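Local coordinates for oxidoreductase (Ralstonia eutropha, PDB 3HJ9), which binds flavin mononucleotide and is probably an FMN-dependent oxidoreductase of the nitroreductase family, its substrate unknown, at residues 64-69 against 110-115; 93-98 against 145-150. One frame throughout, in Å; residues are numbered along the deposited sequence.

Contact 1 of 2, residues 64-69 against 110-115; sequences QLSELL and VHHCLE
L69 and L114 meet where helix 62-73 packs on the antiparallel sheet of this nitroreductase-family alpha/beta fold, close to the turn that joins strands 103-108 and 113-116. A G1 beta bulge at that turn sets H112 and C113 together opposite D108, H112 taking the left-handed conformation. The tight part of the contact is apolar. L114 leaves its strand toward the helix, and its side chain crosses that of L69 at about a right angle, CD2 of L114 lying 3.6 Å from CD1 of L69. Its other branch, CD1, meets CD2 of L65 tip to tip at 4.0 Å. L114 also touches Y105 and Y107 of adjacent strand 103-108 and V98 of strand 94-100 beyond it, so the leucines belong to the core between helix and sheet. Toward the turn the contact becomes polar and looser: H112 is partly exposed, and its imidazole spans the gap to S66, where the CA atoms of S66 and H112 are still 7.9 Å apart. With CG anti to the backbone N (chi1 -170°), the ring reaches the helix edge-on. ND1 is taken up by the Y107 hydroxyl, and OG of S66 also bonds the carbonyl of P32, so both partners have a second hydrogen bond. NE2 of H112 donates to OG of S66 at 2.7 Å, the oxygen only 8° out of the ring plane.

Contact 2 of 2, residues 93-98 against 145-150; sequences VIDVYV and HGRMQE
D95 and R147 form a salt bridge between strand 94-100 of the central antiparallel sheet and the short 3-10 turn that follows its neighbour, strand 137-144. The guanidinium meets the carboxylate end-on, one nitrogen to each oxygen, but the two planes are 57° apart and the bonds are unequal. NH1 of R147 donates almost straight to OD1 of D95 (2.9 Å, 174°), from above the carboxylate plane; NH1 also reaches the carbonyl of T92, so this nitrogen serves two acceptors. NH2 of R147 makes the longer, more bent bond, 3.3 Å to the syn lone pair of OD2 of D95. An extended chain from CG to NE carries the guanidinium across to the strand. On the more buried side, CG1 of V93 packs 3.9 Å from CG of selenomethionine M148, whose side chain also touches R156 and S160 of helix 156-177. V93 stands near the flavin site, its side chain about 7 Å from the FMN. The turn itself is held by the carbonyl of H145, which accepts N of M148 at 3.2 Å and, from the opposite face of the carbonyl plane, NE2 of Q149 at 2.7 Å.

Both contacts reach the same antiparallel sheet, their centres about 18 Å apart, and their segments alternate along the chain: 64-69, 93-98, 110-115, 145-150. Strand 94-100 ties them together. D95, near its start, belongs to contact 2, while V98 at the far end of segment 93-98 enters the core of contact 1, with its CG2 3.4 Å from CD2 of L69 and 3.8 Å from CD2 of L114. Across the sheet, strand 103-108 separates 94-100 from 113-116, and strand 137-144 flanks 94-100 on its other side. Contact 1 thus joins helix 62-73 to the sheet away from the flavin, whereas contact 2 joins the loop after strand 137-144 to the sheet at the end where V93 approaches the FMN.

Contact 1 of 2, residues 64-69 against 110-115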
ATOM      1  N   GLN A  64       7.110 -17.888  10.409  1.00 21.48           N
ATOM      2  CA  GLN A  64       6.378 -17.214   9.356  1.00 23.39           C
ATOM      3  C   GLN A  64       5.400 -16.202   9.917  1.00 23.68           C
ATOM      4  O   GLN A  64       5.303 -15.110   9.372  1.00 23.78           O
ATOM      5  CB  GLN A  64       5.673 -18.168   8.403  1.00 25.32           C
ATOM      6  CG  GLN A  64       6.611 -18.868   7.431  1.00 27.23           C
ATOM      7  CD  GLN A  64       5.866 -19.638   6.345  1.00 28.59           C
ATOM      8  OE1 GLN A  64       4.665 -19.915   6.469  1.00 29.38           O
ATOM      9  NE2 GLN A  64       6.586 -20.008   5.279  1.00 29.38           N
ATOM     10  N   LEU A  65       4.672 -16.546  10.987  1.00 23.01           N
ATOM     11  CA  LEU A  65       3.778 -15.550  11.615  1.00 21.53           C
ATOM     12  C   LEU A  65       4.577 -14.297  12.012  1.00 21.03           C
ATOM     13  O   LEU A  65       4.156 -13.168  11.760  1.00 20.80           O
ATOM     14  CB  LEU A  65       3.085 -16.136  12.830  1.00 20.19           C
ATOM     15  CG  LEU A  65       2.069 -15.284  13.595  1.00 19.18           C
ATOM     16  CD1 LEU A  65       0.951 -14.769  12.672  1.00 17.00           C
ATOM     17  CD2 LEU A  65       1.530 -16.128  14.783  1.00 18.63           C
ATOM     18  N   SER A  66       5.753 -14.522  12.584  1.00 21.02           N
ATOM     19  CA  SER A  66       6.645 -13.448  13.018  1.00 20.97           C
ATOM     20  C   SER A  66       7.084 -12.543  11.886  1.00 20.92           C
ATOM     21  O   SER A  66       6.944 -11.323  11.977  1.00 20.22           O
ATOM     22  CB  SER A  66       7.877 -14.041  13.701  1.00 20.60           C
ATOM     23  OG  SER A  66       8.872 -13.063  13.944  1.00 21.18           O
ATOM     24  N   GLU A  67       7.626 -13.146  10.831  1.00 20.83           N
ATOM     25  CA  GLU A  67       8.109 -12.391   9.676  1.00 20.86           C
ATOM     26  C   GLU A  67       6.997 -11.617   8.932  1.00 19.02           C
ATOM     27  O   GLU A  67       7.211 -10.492   8.525  1.00 19.02           O
ATOM     28  CB  GLU A  67       8.932 -13.290   8.743  1.00 21.64           C
ATOM     29  CG  GLU A  67      10.236 -13.761   9.383  1.00 23.28           C
ATOM     30  CD  GLU A  67      11.058 -14.666   8.504  1.00 24.88           C
ATOM     31  OE1 GLU A  67      10.510 -15.232   7.530  1.00 27.23           O
ATOM     32  OE2 GLU A  67      12.269 -14.802   8.782  1.00 28.10           O
ATOM     33  N   LEU A  68       5.821 -12.215   8.825  1.00 18.82           N
ATOM     34  CA  LEU A  68       4.624 -11.601   8.213  1.00 18.31           C
ATOM     35  C   LEU A  68       4.222 -10.334   8.967  1.00 19.33           C
ATOM     36  O   LEU A  68       4.020  -9.245   8.352  1.00 19.33           O
ATOM     37  CB  LEU A  68       3.434 -12.591   8.260  1.00 18.72           C
ATOM     38  CG  LEU A  68       2.037 -12.096   7.871  1.00 19.62           C
ATOM     39  CD1 LEU A  68       2.009 -11.660   6.376  1.00 17.87           C
ATOM     40  CD2 LEU A  68       0.969 -13.169   8.205  1.00 19.21           C
ATOM     41  N   LEU A  69       4.084 -10.489  10.287  1.00 18.33           N
ATOM     42  CA  LEU A  69       3.726  -9.373  11.151  1.00 18.30           C
ATOM     43  C   LEU A  69       4.794  -8.273  11.084  1.00 16.74           C
ATOM     44  O   LEU A  69       4.434  -7.136  10.964  1.00 16.94           O
ATOM     45  CB  LEU A  69       3.435  -9.814  12.596  1.00 17.41           C
ATOM     46  CG  LEU A  69       2.124 -10.601  12.746  1.00 18.19           C
ATOM     47  CD1 LEU A  69       2.066 -11.230  14.105  1.00 18.25           C
ATOM     48  CD2 LEU A  69       0.893  -9.721  12.521  1.00 18.11           C
ATOM     49  N   VAL A 110       6.912  -2.544  18.805  1.00 17.21           N
ATOM     50  CA  VAL A 110       8.063  -2.191  19.628  1.00 18.13           C
ATOM     51  C   VAL A 110       8.628  -3.413  20.383  1.00 18.44           C
ATOM     52  O   VAL A 110       9.839  -3.519  20.522  1.00 14.96           O
ATOM     53  CB  VAL A 110       7.732  -0.991  20.585  1.00 18.53           C
ATOM     54  CG1 VAL A 110       8.861  -0.748  21.605  1.00 17.04           C
ATOM     55  CG2 VAL A 110       7.404   0.268  19.749  1.00 18.41           C
ATOM     56  N   HIS A 111       7.743  -4.320  20.825  1.00 18.66           N
ATOM     57  CA  HIS A 111       8.124  -5.536  21.547  1.00 19.78           C
ATOM     58  C   HIS A 111       7.995  -6.817  20.735  1.00 20.21           C
ATOM     59  O   HIS A 111       8.312  -7.890  21.250  1.00 22.31           O
ATOM     60  CB  HIS A 111       7.318  -5.652  22.852  1.00 20.31           C
ATOM     61  CG  HIS A 111       7.508  -4.491  23.770  1.00 19.74           C
ATOM     62  ND1 HIS A 111       8.611  -4.369  24.583  1.00 20.92           N
ATOM     63  CD2 HIS A 111       6.763  -3.380  23.972  1.00 19.66           C
ATOM     64  CE1 HIS A 111       8.529  -3.241  25.263  1.00 20.93           C
ATOM     65  NE2 HIS A 111       7.413  -2.625  24.911  1.00 20.87           N
ATOM     66  N   HIS A 112       7.555  -6.703  19.482  1.00 19.67           N
ATOM     67  CA  HIS A 112       7.399  -7.791  18.544  1.00 19.47           C
ATOM     68  C   HIS A 112       6.708  -8.986  19.196  1.00 19.99           C
ATOM     69  O   HIS A 112       7.275 -10.051  19.332  1.00 19.23           O
ATOM     70  CB  HIS A 112       8.743  -8.152  17.899  1.00 19.20           C
ATOM     71  CG  HIS A 112       8.636  -9.111  16.753  1.00 19.49           C
ATOM     72  ND1 HIS A 112       7.848  -8.863  15.650  1.00 19.54           N
ATOM     73  CD2 HIS A 112       9.242 -10.302  16.523  1.00 18.55           C
ATOM     74  CE1 HIS A 112       7.944  -9.874  14.808  1.00 19.47           C
ATOM     75  NE2 HIS A 112       8.780 -10.760  15.315  1.00 19.69           N
ATOM     76  N   CYS A 113       5.505  -8.736  19.685  1.00 19.62           N
ATOM     77  CA  CYS A 113       4.695  -9.775  20.272  1.00 20.47           C
ATOM     78  C   CYS A 113       3.225  -9.491  20.005  1.00 19.14           C
ATOM     79  O   CYS A 113       2.871  -8.385  19.583  1.00 18.91           O
ATOM     80  CB  CYS A 113       4.969  -9.861  21.768  1.00 22.14           C
ATOM     81  SG  CYS A 113       4.470  -8.396  22.596  1.00 24.96           S
ATOM     82  N   LEU A 114       2.410 -10.495  20.313  1.00 18.69           N
ATOM     83  CA  LEU A 114       0.946 -10.472  20.183  1.00 18.53           C
ATOM     84  C   LEU A 114       0.301 -10.420  21.590  1.00 17.92           C
ATOM     85  O   LEU A 114       0.656 -11.186  22.456  1.00 17.59           O
ATOM     86  CB  LEU A 114       0.491 -11.724  19.426  1.00 17.89           C
ATOM     87  CG  LEU A 114       0.897 -11.882  17.943  1.00 18.24           C
ATOM     88  CD1 LEU A 114       0.558 -13.300  17.424  1.00 18.12           C
ATOM     89  CD2 LEU A 114       0.209 -10.821  17.166  1.00 18.15           C
ATOM     90  N   GLU A 115      -0.620  -9.486  21.792  1.00 18.28           N
ATOM     91  CA  GLU A 115      -1.346  -9.271  23.054  1.00 18.23           C
ATOM     92  C   GLU A 115      -2.807  -9.625  22.791  1.00 15.63           C
ATOM     93  O   GLU A 115      -3.376  -9.158  21.808  1.00 13.42           O
ATOM     94  CB  GLU A 115      -1.251  -7.807  23.467  1.00 21.22           C
ATOM     95  CG  GLU A 115       0.155  -7.344  23.796  1.00 24.24           C
ATOM     96  CD  GLU A 115       0.239  -5.856  24.265  1.00 27.39           C
ATOM     97  OE1 GLU A 115       0.819  -5.626  25.357  1.00 29.73           O
ATOM     98  OE2 GLU A 115      -0.275  -4.929  23.575  1.00 29.33           O
TER

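Contact 2 of 2, residues 93-98 against 145-150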
ATOM      1  N   VAL A  93      -0.876   5.356  12.837  1.00 24.39           N
ATOM      2  CA  VAL A  93      -2.321   5.472  12.621  1.00 23.35           C
ATOM      3  C   VAL A  93      -3.025   4.105  12.515  1.00 22.38           C
ATOM      4  O   VAL A  93      -4.205   4.009  12.867  1.00 22.82           O
ATOM      5  CB  VAL A  93      -2.667   6.417  11.439  1.00 23.35           C
ATOM      6  CG1 VAL A  93      -2.094   7.832  11.754  1.00 22.73           C
ATOM      7  CG2 VAL A  93      -2.180   5.842  10.058  1.00 22.86           C
ATOM      8  N   ILE A  94      -2.301   3.071  12.079  1.00 19.98           N
ATOM      9  CA  ILE A  94      -2.824   1.727  11.904  1.00 20.05           C
ATOM     10  C   ILE A  94      -2.198   0.744  12.909  1.00 20.90           C
ATOM     11  O   ILE A  94      -0.991   0.699  13.039  1.00 19.45           O
ATOM     12  CB  ILE A  94      -2.570   1.206  10.444  1.00 19.84           C
ATOM     13  CG1 ILE A  94      -3.341   2.051   9.407  1.00 20.59           C
ATOM     14  CG2 ILE A  94      -2.948  -0.255  10.269  1.00 18.29           C
ATOM     15  CD1 ILE A  94      -4.897   2.038   9.558  1.00 18.61           C
ATOM     16  N   ASP A  95      -3.061  -0.022  13.595  1.00 21.02           N
ATOM     17  CA  ASP A  95      -2.687  -1.108  14.473  1.00 21.82           C
ATOM     18  C   ASP A  95      -3.113  -2.372  13.739  1.00 21.10           C
ATOM     19  O   ASP A  95      -4.204  -2.435  13.150  1.00 20.62           O
ATOM     20  CB  ASP A  95      -3.426  -1.059  15.821  1.00 23.62           C
ATOM     21  CG  ASP A  95      -2.982   0.086  16.717  1.00 25.18           C
ATOM     22  OD1 ASP A  95      -1.826   0.570  16.617  1.00 27.33           O
ATOM     23  OD2 ASP A  95      -3.805   0.521  17.558  1.00 26.94           O
ATOM     24  N   VAL A  96      -2.261  -3.380  13.774  1.00 19.82           N
ATOM     25  CA  VAL A  96      -2.530  -4.613  13.110  1.00 19.76           C
ATOM     26  C   VAL A  96      -2.992  -5.620  14.135  1.00 18.05           C
ATOM     27  O   VAL A  96      -2.304  -5.887  15.110  1.00 17.85           O
ATOM     28  CB  VAL A  96      -1.311  -5.126  12.334  1.00 20.48           C
ATOM     29  CG1 VAL A  96      -1.639  -6.480  11.735  1.00 22.37           C
ATOM     30  CG2 VAL A  96      -0.944  -4.135  11.255  1.00 21.83           C
ATOM     31  N   TYR A  97      -4.152  -6.196  13.869  1.00 18.56           N
ATOM     32  CA  TYR A  97      -4.743  -7.233  14.683  1.00 18.05           C
ATOM     33  C   TYR A  97      -4.646  -8.511  13.899  1.00 17.84           C
ATOM     34  O   TYR A  97      -4.649  -8.480  12.666  1.00 18.52           O
ATOM     35  CB  TYR A  97      -6.206  -6.917  15.006  1.00 18.70           C
ATOM     36  CG  TYR A  97      -6.374  -5.852  16.063  1.00 18.50           C
ATOM     37  CD1 TYR A  97      -6.215  -4.502  15.743  1.00 19.56           C
ATOM     38  CD2 TYR A  97      -6.693  -6.186  17.381  1.00 18.10           C
ATOM     39  CE1 TYR A  97      -6.380  -3.507  16.697  1.00 18.06           C
ATOM     40  CE2 TYR A  97      -6.854  -5.213  18.343  1.00 18.00           C
ATOM     41  CZ  TYR A  97      -6.666  -3.865  18.007  1.00 19.01           C
ATOM     42  OH  TYR A  97      -6.814  -2.910  18.969  1.00 19.92           O
ATOM     43  N   VAL A  98      -4.607  -9.631  14.608  1.00 18.59           N
ATOM     44  CA  VAL A  98      -4.510 -10.951  13.978  1.00 16.81           C
ATOM     45  C   VAL A  98      -5.596 -11.861  14.547  1.00 16.16           C
ATOM     46  O   VAL A  98      -5.609 -12.095  15.760  1.00 15.63           O
ATOM     47  CB  VAL A  98      -3.113 -11.635  14.245  1.00 18.23           C
ATOM     48  CG1 VAL A  98      -2.914 -12.794  13.312  1.00 17.86           C
ATOM     49  CG2 VAL A  98      -1.960 -10.657  14.106  1.00 20.78           C
ATOM     50  N   HIS A 145      -8.383   6.738  15.171  1.00 20.06           N
ATOM     51  CA  HIS A 145      -8.788   8.136  14.993  1.00 19.68           C
ATOM     52  C   HIS A 145      -8.275   9.097  16.072  1.00 19.33           C
ATOM     53  O   HIS A 145      -8.132  10.301  15.812  1.00 17.15           O
ATOM     54  CB  HIS A 145     -10.318   8.254  14.766  1.00 20.19           C
ATOM     55  CG  HIS A 145     -10.767   7.729  13.429  1.00 21.44           C
ATOM     56  ND1 HIS A 145     -10.905   8.535  12.318  1.00 21.38           N
ATOM     57  CD2 HIS A 145     -11.087   6.474  13.017  1.00 21.93           C
ATOM     58  CE1 HIS A 145     -11.286   7.807  11.282  1.00 21.52           C
ATOM     59  NE2 HIS A 145     -11.398   6.548  11.677  1.00 22.22           N
ATOM     60  N   GLY A 146      -7.979   8.573  17.263  1.00 20.36           N
ATOM     61  CA  GLY A 146      -7.378   9.367  18.345  1.00 21.14           C
ATOM     62  C   GLY A 146      -6.005   9.948  18.014  1.00 21.80           C
ATOM     63  O   GLY A 146      -5.666  10.993  18.517  1.00 22.80           O
ATOM     64  N   ARG A 147      -5.245   9.285  17.137  1.00 24.01           N
ATOM     65  CA  ARG A 147      -3.924   9.743  16.681  1.00 25.91           C
ATOM     66  C   ARG A 147      -3.970  10.563  15.371  1.00 25.74           C
ATOM     67  O   ARG A 147      -2.906  10.931  14.840  1.00 26.89           O
ATOM     68  CB  ARG A 147      -2.999   8.545  16.486  1.00 28.59           C
ATOM     69  CG  ARG A 147      -2.781   7.699  17.750  1.00 31.65           C
ATOM     70  CD  ARG A 147      -2.238   6.341  17.402  1.00 33.90           C
ATOM     71  NE  ARG A 147      -2.569   5.310  18.399  1.00 36.65           N
ATOM     72  CZ  ARG A 147      -2.495   3.976  18.206  1.00 37.96           C
ATOM     73  NH1 ARG A 147      -2.077   3.432  17.046  1.00 36.64           N
ATOM     74  NH2 ARG A 147      -2.851   3.156  19.211  1.00 39.36           N
HETATM   75  N   MSE A 148      -5.171  10.887  14.873  1.00 24.02           N
HETATM   76  CA  MSE A 148      -5.330  11.625  13.604  1.00 23.53           C
HETATM   77  C   MSE A 148      -5.955  13.006  13.744  1.00 20.86           C
HETATM   78  O   MSE A 148      -6.213  13.669  12.726  1.00 16.10           O
HETATM   79  CB  MSE A 148      -6.179  10.783  12.632  1.00 24.56           C
HETATM   80  CG  MSE A 148      -5.651   9.367  12.426  1.00 26.05           C
HETATM   81 SE   MSE A 148      -6.326   8.522  10.767  0.75 28.56          SE
HETATM   82  CE  MSE A 148      -5.491   9.716   9.550  1.00 26.47           C
ATOM     83  N   GLN A 149      -6.191  13.455  14.983  1.00 20.06           N
ATOM     84  CA  GLN A 149      -6.873  14.713  15.212  1.00 19.22           C
ATOM     85  C   GLN A 149      -6.092  15.947  14.783  1.00 19.39           C
ATOM     86  O   GLN A 149      -6.716  16.972  14.585  1.00 19.52           O
ATOM     87  CB  GLN A 149      -7.423  14.831  16.639  1.00 19.53           C
ATOM     88  CG  GLN A 149      -8.406  13.718  17.027  1.00 20.07           C
ATOM     89  CD  GLN A 149      -9.629  13.605  16.083  1.00 21.20           C
ATOM     90  OE1 GLN A 149     -10.481  14.503  16.041  1.00 22.17           O
ATOM     91  NE2 GLN A 149      -9.726  12.481  15.349  1.00 21.12           N
ATOM     92  N   GLU A 150      -4.776  15.869  14.585  1.00 19.41           N
ATOM     93  CA  GLU A 150      -4.025  17.059  14.063  1.00 20.17           C
ATOM     94  C   GLU A 150      -3.954  17.026  12.516  1.00 20.38           C
ATOM     95  O   GLU A 150      -3.355  17.914  11.923  1.00 22.09           O
ATOM     96  CB  GLU A 150      -2.631  17.207  14.722  1.00 19.72           C
ATOM     97  CG  GLU A 150      -2.667  17.545  16.234  1.00 19.32           C
TER